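PDB 4JG9: lipoprotein from Bacillus anthracis, which is of unknown function but is probably a membrane-anchored lipoprotein, built of beta strands and loops without helices and paired with a second copy of itself. Local coordinates for residues A[81-93]-A[145-159]. Numbering follows the deposited sequence.
Sequences PIIANEKNEIMWY and LTMSLPSSGLWVLNI
Asn88 and Met147 face each other as a hydrogen-bonded antiparallel pair, and Ile90 with Leu145 forms the next, so that four backbone bonds join 88-90 to 145-147; Trp92 with Leu143 continues the pairing. The bond from Ile90 N to Leu145 O, at 2.7 Å, is almost straight, 178° at the hydrogen. Between them the non-hydrogen-bonded pair Glu89 and Thr146 brings the backbones close, CA to CA 3.9 Å.

Ahead of Lys87 the chain makes a type II turn, Ile83 to Glu86, yet polar contact persists. Asn85 N donates to Leu149 O (2.8 Å), and its side-chain ND2 adds a weak bond to Pro150 O. A water lies between the turn and Leu149, giving protons to Ile83 O and Glu86 O and accepting from Leu149 N, thereby tying the turn to the facing chain.

Apolar packing gathers around Trp92, whose side chain meets those of Leu145 and Met147 at about right angles. Leu145 CD1 sits over one face in a CH-pi contact, 3.6 Å from the centroid of the five-membered ring. The selenium of Met147, a selenomethionine, lies instead at the ring edge, 3.7 Å from Trp92 NE1, a Met-aromatic contact. A bend at the last torsion of that side chain (chi3 -73°) turns its methyl CE toward Ile90 CD1. Farther round the indole rim, Leu157 CD2 approaches CH2 and Ile159 CD1 approaches CZ3.

These last two residues belong to strand 153-161 of the other sheet, making Trp92 a bridge across the core between two antiparallel sheets. Ile106 of strand 102-110 also touches it from that sheet, while Ile75 and Met77 of strand 75-78, which flanks strand 88-94 opposite strand 142-147, pack against it within its own.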
# COMPACT_ATOMS: atom_id res chain seq x y z
N PRO A 81 18.95 14.54 -4.33
CA PRO A 81 19.33 13.54 -3.31
C PRO A 81 18.10 12.98 -2.58
O PRO A 81 17.19 13.72 -2.20
CB PRO A 81 20.23 14.33 -2.35
CG PRO A 81 19.88 15.77 -2.57
CD PRO A 81 19.40 15.90 -4.00
N ILE A 82 18.08 11.66 -2.45
CA ILE A 82 16.99 10.98 -1.77
C ILE A 82 17.43 10.50 -0.40
O ILE A 82 18.32 9.65 -0.27
CB ILE A 82 16.49 9.81 -2.62
CG1 ILE A 82 15.81 10.37 -3.88
CG2 ILE A 82 15.54 8.94 -1.84
CD1 ILE A 82 15.90 9.46 -5.06
N ILE A 83 16.80 11.04 0.63
CA ILE A 83 17.18 10.72 2.00
C ILE A 83 16.11 9.82 2.59
O ILE A 83 14.93 10.19 2.59
CB ILE A 83 17.30 12.01 2.85
CG1 ILE A 83 18.14 13.07 2.13
CG2 ILE A 83 17.92 11.70 4.18
CD1 ILE A 83 19.54 12.66 1.91
N ALA A 84 16.50 8.66 3.11
CA ALA A 84 15.52 7.72 3.65
C ALA A 84 14.70 8.40 4.73
O ALA A 84 15.24 9.19 5.52
CB ALA A 84 16.18 6.46 4.18
N ASN A 85 13.39 8.14 4.71
CA ASN A 85 12.47 8.68 5.71
C ASN A 85 12.32 10.19 5.70
O ASN A 85 12.01 10.81 6.71
CB ASN A 85 12.83 8.16 7.10
CG ASN A 85 12.75 6.64 7.19
OD1 ASN A 85 11.72 6.04 6.87
ND2 ASN A 85 13.86 6.02 7.57
N GLU A 86 12.56 10.79 4.54
CA GLU A 86 12.32 12.21 4.32
C GLU A 86 11.49 12.39 3.06
O GLU A 86 11.95 12.06 1.96
CB GLU A 86 13.65 12.96 4.18
CG GLU A 86 14.23 13.46 5.49
CD GLU A 86 15.42 14.39 5.29
OE1 GLU A 86 16.24 14.51 6.24
OE2 GLU A 86 15.55 15.00 4.20
N LYS A 87 10.30 12.94 3.22
CA LYS A 87 9.45 13.24 2.08
C LYS A 87 10.13 14.32 1.23
O LYS A 87 10.52 15.37 1.73
CB LYS A 87 8.06 13.69 2.53
CG LYS A 87 7.13 12.54 2.98
CD LYS A 87 6.47 12.81 4.34
CE LYS A 87 5.58 11.64 4.84
NZ LYS A 87 6.34 10.43 5.33
N ASN A 88 10.36 14.01 -0.04
CA ASN A 88 11.00 14.96 -0.95
C ASN A 88 10.17 15.09 -2.21
O ASN A 88 9.83 14.09 -2.86
CB ASN A 88 12.43 14.52 -1.27
CG ASN A 88 13.20 15.54 -2.12
OD1 ASN A 88 12.91 16.74 -2.10
ND2 ASN A 88 14.21 15.06 -2.86
N GLU A 89 9.80 16.33 -2.55
CA GLU A 89 9.06 16.55 -3.77
C GLU A 89 10.07 16.53 -4.92
O GLU A 89 10.98 17.36 -4.96
CB GLU A 89 8.30 17.88 -3.73
CG GLU A 89 7.42 18.13 -4.95
CD GLU A 89 6.70 19.47 -4.90
OE1 GLU A 89 7.38 20.52 -4.92
OE2 GLU A 89 5.45 19.48 -4.84
N ILE A 90 9.92 15.59 -5.83
CA ILE A 90 10.87 15.49 -6.92
C ILE A 90 10.18 15.61 -8.26
O ILE A 90 9.17 14.96 -8.53
CB ILE A 90 11.69 14.19 -6.84
CG1 ILE A 90 12.49 14.21 -5.53
CG2 ILE A 90 12.63 14.08 -8.04
CD1 ILE A 90 13.36 13.01 -5.28
N MSE A 91 10.72 16.47 -9.11
CA MSE A 91 10.13 16.67 -10.41
C MSE A 91 10.40 15.48 -11.34
O MSE A 91 11.54 15.03 -11.49
CB MSE A 91 10.60 18.00 -11.00
CG MSE A 91 9.61 19.15 -10.72
SE MSE A 91 8.12 19.04 -11.98
CE MSE A 91 9.27 18.41 -13.41
N TRP A 92 9.33 14.96 -11.92
CA TRP A 92 9.45 13.87 -12.89
C TRP A 92 9.27 14.41 -14.30
O TRP A 92 8.51 15.36 -14.51
CB TRP A 92 8.46 12.76 -12.59
CG TRP A 92 8.94 11.87 -11.50
CD1 TRP A 92 9.12 12.21 -10.19
CD2 TRP A 92 9.30 10.49 -11.62
NE1 TRP A 92 9.59 11.12 -9.48
CE2 TRP A 92 9.70 10.05 -10.33
CE3 TRP A 92 9.33 9.58 -12.68
CZ2 TRP A 92 10.12 8.74 -10.08
CZ3 TRP A 92 9.75 8.28 -12.43
CH2 TRP A 92 10.14 7.87 -11.14
N TYR A 93 9.96 13.79 -15.25
CA TYR A 93 9.96 14.27 -16.63
C TYR A 93 9.59 13.16 -17.60
O TYR A 93 10.20 12.07 -17.58
CB TYR A 93 11.34 14.83 -17.00
CG TYR A 93 11.77 16.02 -16.18
CD1 TYR A 93 12.40 15.85 -14.95
CD2 TYR A 93 11.57 17.31 -16.64
CE1 TYR A 93 12.80 16.95 -14.19
CE2 TYR A 93 11.96 18.41 -15.89
CZ TYR A 93 12.59 18.23 -14.67
OH TYR A 93 12.99 19.31 -13.92
N LEU A 145 6.29 14.88 -7.88
CA LEU A 145 5.86 13.77 -7.06
C LEU A 145 6.61 13.78 -5.73
O LEU A 145 7.84 13.89 -5.69
CB LEU A 145 6.14 12.45 -7.77
CG LEU A 145 5.43 12.25 -9.10
CD1 LEU A 145 5.83 10.91 -9.72
CD2 LEU A 145 3.93 12.32 -8.90
N THR A 146 5.87 13.65 -4.64
CA THR A 146 6.50 13.59 -3.33
C THR A 146 6.71 12.13 -2.95
O THR A 146 5.76 11.33 -2.90
CB THR A 146 5.66 14.33 -2.28
OG1 THR A 146 5.49 15.69 -2.68
CG2 THR A 146 6.36 14.31 -0.93
N MSE A 147 7.97 11.79 -2.68
CA MSE A 147 8.33 10.40 -2.43
C MSE A 147 9.03 10.23 -1.11
O MSE A 147 9.60 11.17 -0.57
CB MSE A 147 9.27 9.90 -3.53
CG MSE A 147 8.76 10.13 -4.94
SE MSE A 147 9.94 9.35 -6.29
CE MSE A 147 11.35 10.57 -6.19
N SER A 148 9.03 8.99 -0.61
CA SER A 148 9.79 8.64 0.57
C SER A 148 10.15 7.15 0.53
O SER A 148 9.29 6.33 0.20
CB SER A 148 8.99 8.97 1.83
OG SER A 148 9.79 8.82 3.00
N LEU A 149 11.40 6.83 0.82
CA LEU A 149 11.86 5.44 0.93
C LEU A 149 12.18 5.12 2.39
O LEU A 149 12.81 5.94 3.08
CB LEU A 149 13.11 5.20 0.08
CG LEU A 149 12.98 4.96 -1.43
CD1 LEU A 149 11.81 4.02 -1.68
CD2 LEU A 149 12.83 6.26 -2.19
N PRO A 150 11.76 3.95 2.86
CA PRO A 150 11.87 3.59 4.28
C PRO A 150 13.28 3.36 4.80
O PRO A 150 13.48 3.48 6.01
CB PRO A 150 11.05 2.30 4.39
CG PRO A 150 11.01 1.74 3.01
CD PRO A 150 11.04 2.93 2.08
N SER A 151 14.24 3.03 3.95
CA SER A 151 15.59 2.80 4.45
C SER A 151 16.62 3.07 3.37
O SER A 151 16.29 3.07 2.19
CB SER A 151 15.76 1.37 4.99
OG SER A 151 15.79 0.42 3.93
N SER A 152 17.86 3.30 3.79
CA SER A 152 18.93 3.65 2.86
C SER A 152 19.46 2.43 2.12
O SER A 152 19.57 1.34 2.69
CB SER A 152 20.08 4.33 3.59
OG SER A 152 20.76 3.41 4.41
N GLY A 153 19.82 2.63 0.85
CA GLY A 153 20.33 1.57 0.01
C GLY A 153 19.84 1.74 -1.41
O GLY A 153 19.28 2.78 -1.75
N LEU A 154 20.01 0.71 -2.22
CA LEU A 154 19.53 0.75 -3.60
C LEU A 154 18.08 0.24 -3.66
O LEU A 154 17.70 -0.73 -2.98
CB LEU A 154 20.43 -0.09 -4.51
CG LEU A 154 21.90 0.37 -4.66
CD1 LEU A 154 22.73 -0.64 -5.43
CD2 LEU A 154 21.95 1.71 -5.36
N TRP A 155 17.29 0.94 -4.47
CA TRP A 155 15.89 0.63 -4.69
C TRP A 155 15.64 0.64 -6.18
O TRP A 155 16.12 1.53 -6.88
CB TRP A 155 15.00 1.70 -4.04
CG TRP A 155 15.01 1.67 -2.54
CD1 TRP A 155 15.94 2.23 -1.72
CD2 TRP A 155 14.04 1.05 -1.68
NE1 TRP A 155 15.62 2.00 -0.40
CE2 TRP A 155 14.45 1.27 -0.35
CE3 TRP A 155 12.87 0.32 -1.91
CZ2 TRP A 155 13.73 0.80 0.74
CZ3 TRP A 155 12.14 -0.15 -0.82
CH2 TRP A 155 12.58 0.08 0.49
N VAL A 156 14.90 -0.35 -6.67
CA VAL A 156 14.45 -0.33 -8.05
C VAL A 156 13.05 0.28 -8.12
O VAL A 156 12.18 -0.02 -7.29
CB VAL A 156 14.48 -1.72 -8.72
CG1 VAL A 156 13.54 -2.70 -8.00
CG2 VAL A 156 14.14 -1.61 -10.22
N LEU A 157 12.84 1.16 -9.09
CA LEU A 157 11.54 1.78 -9.27
C LEU A 157 10.85 1.22 -10.51
O LEU A 157 11.26 1.50 -11.63
CB LEU A 157 11.73 3.29 -9.43
CG LEU A 157 11.67 4.16 -8.19
CD1 LEU A 157 12.44 3.57 -7.05
CD2 LEU A 157 12.23 5.55 -8.52
N ASN A 158 9.81 0.41 -10.30
CA ASN A 158 9.06 -0.16 -11.43
C ASN A 158 7.90 0.74 -11.80
O ASN A 158 7.08 1.09 -10.96
CB ASN A 158 8.55 -1.56 -11.09
CG ASN A 158 9.66 -2.47 -10.66
OD1 ASN A 158 10.46 -2.93 -11.49
ND2 ASN A 158 9.74 -2.74 -9.35
N ILE A 159 7.84 1.14 -13.07
CA ILE A 159 6.91 2.18 -13.49
C ILE A 159 5.85 1.61 -14.44
O ILE A 159 6.17 0.89 -15.39
CB ILE A 159 7.65 3.36 -14.16
CG1 ILE A 159 8.66 3.99 -13.19
CG2 ILE A 159 6.69 4.42 -14.66
CD1 ILE A 159 9.93 4.43 -13.89
O HOH W 1 13.14 9.26 1.08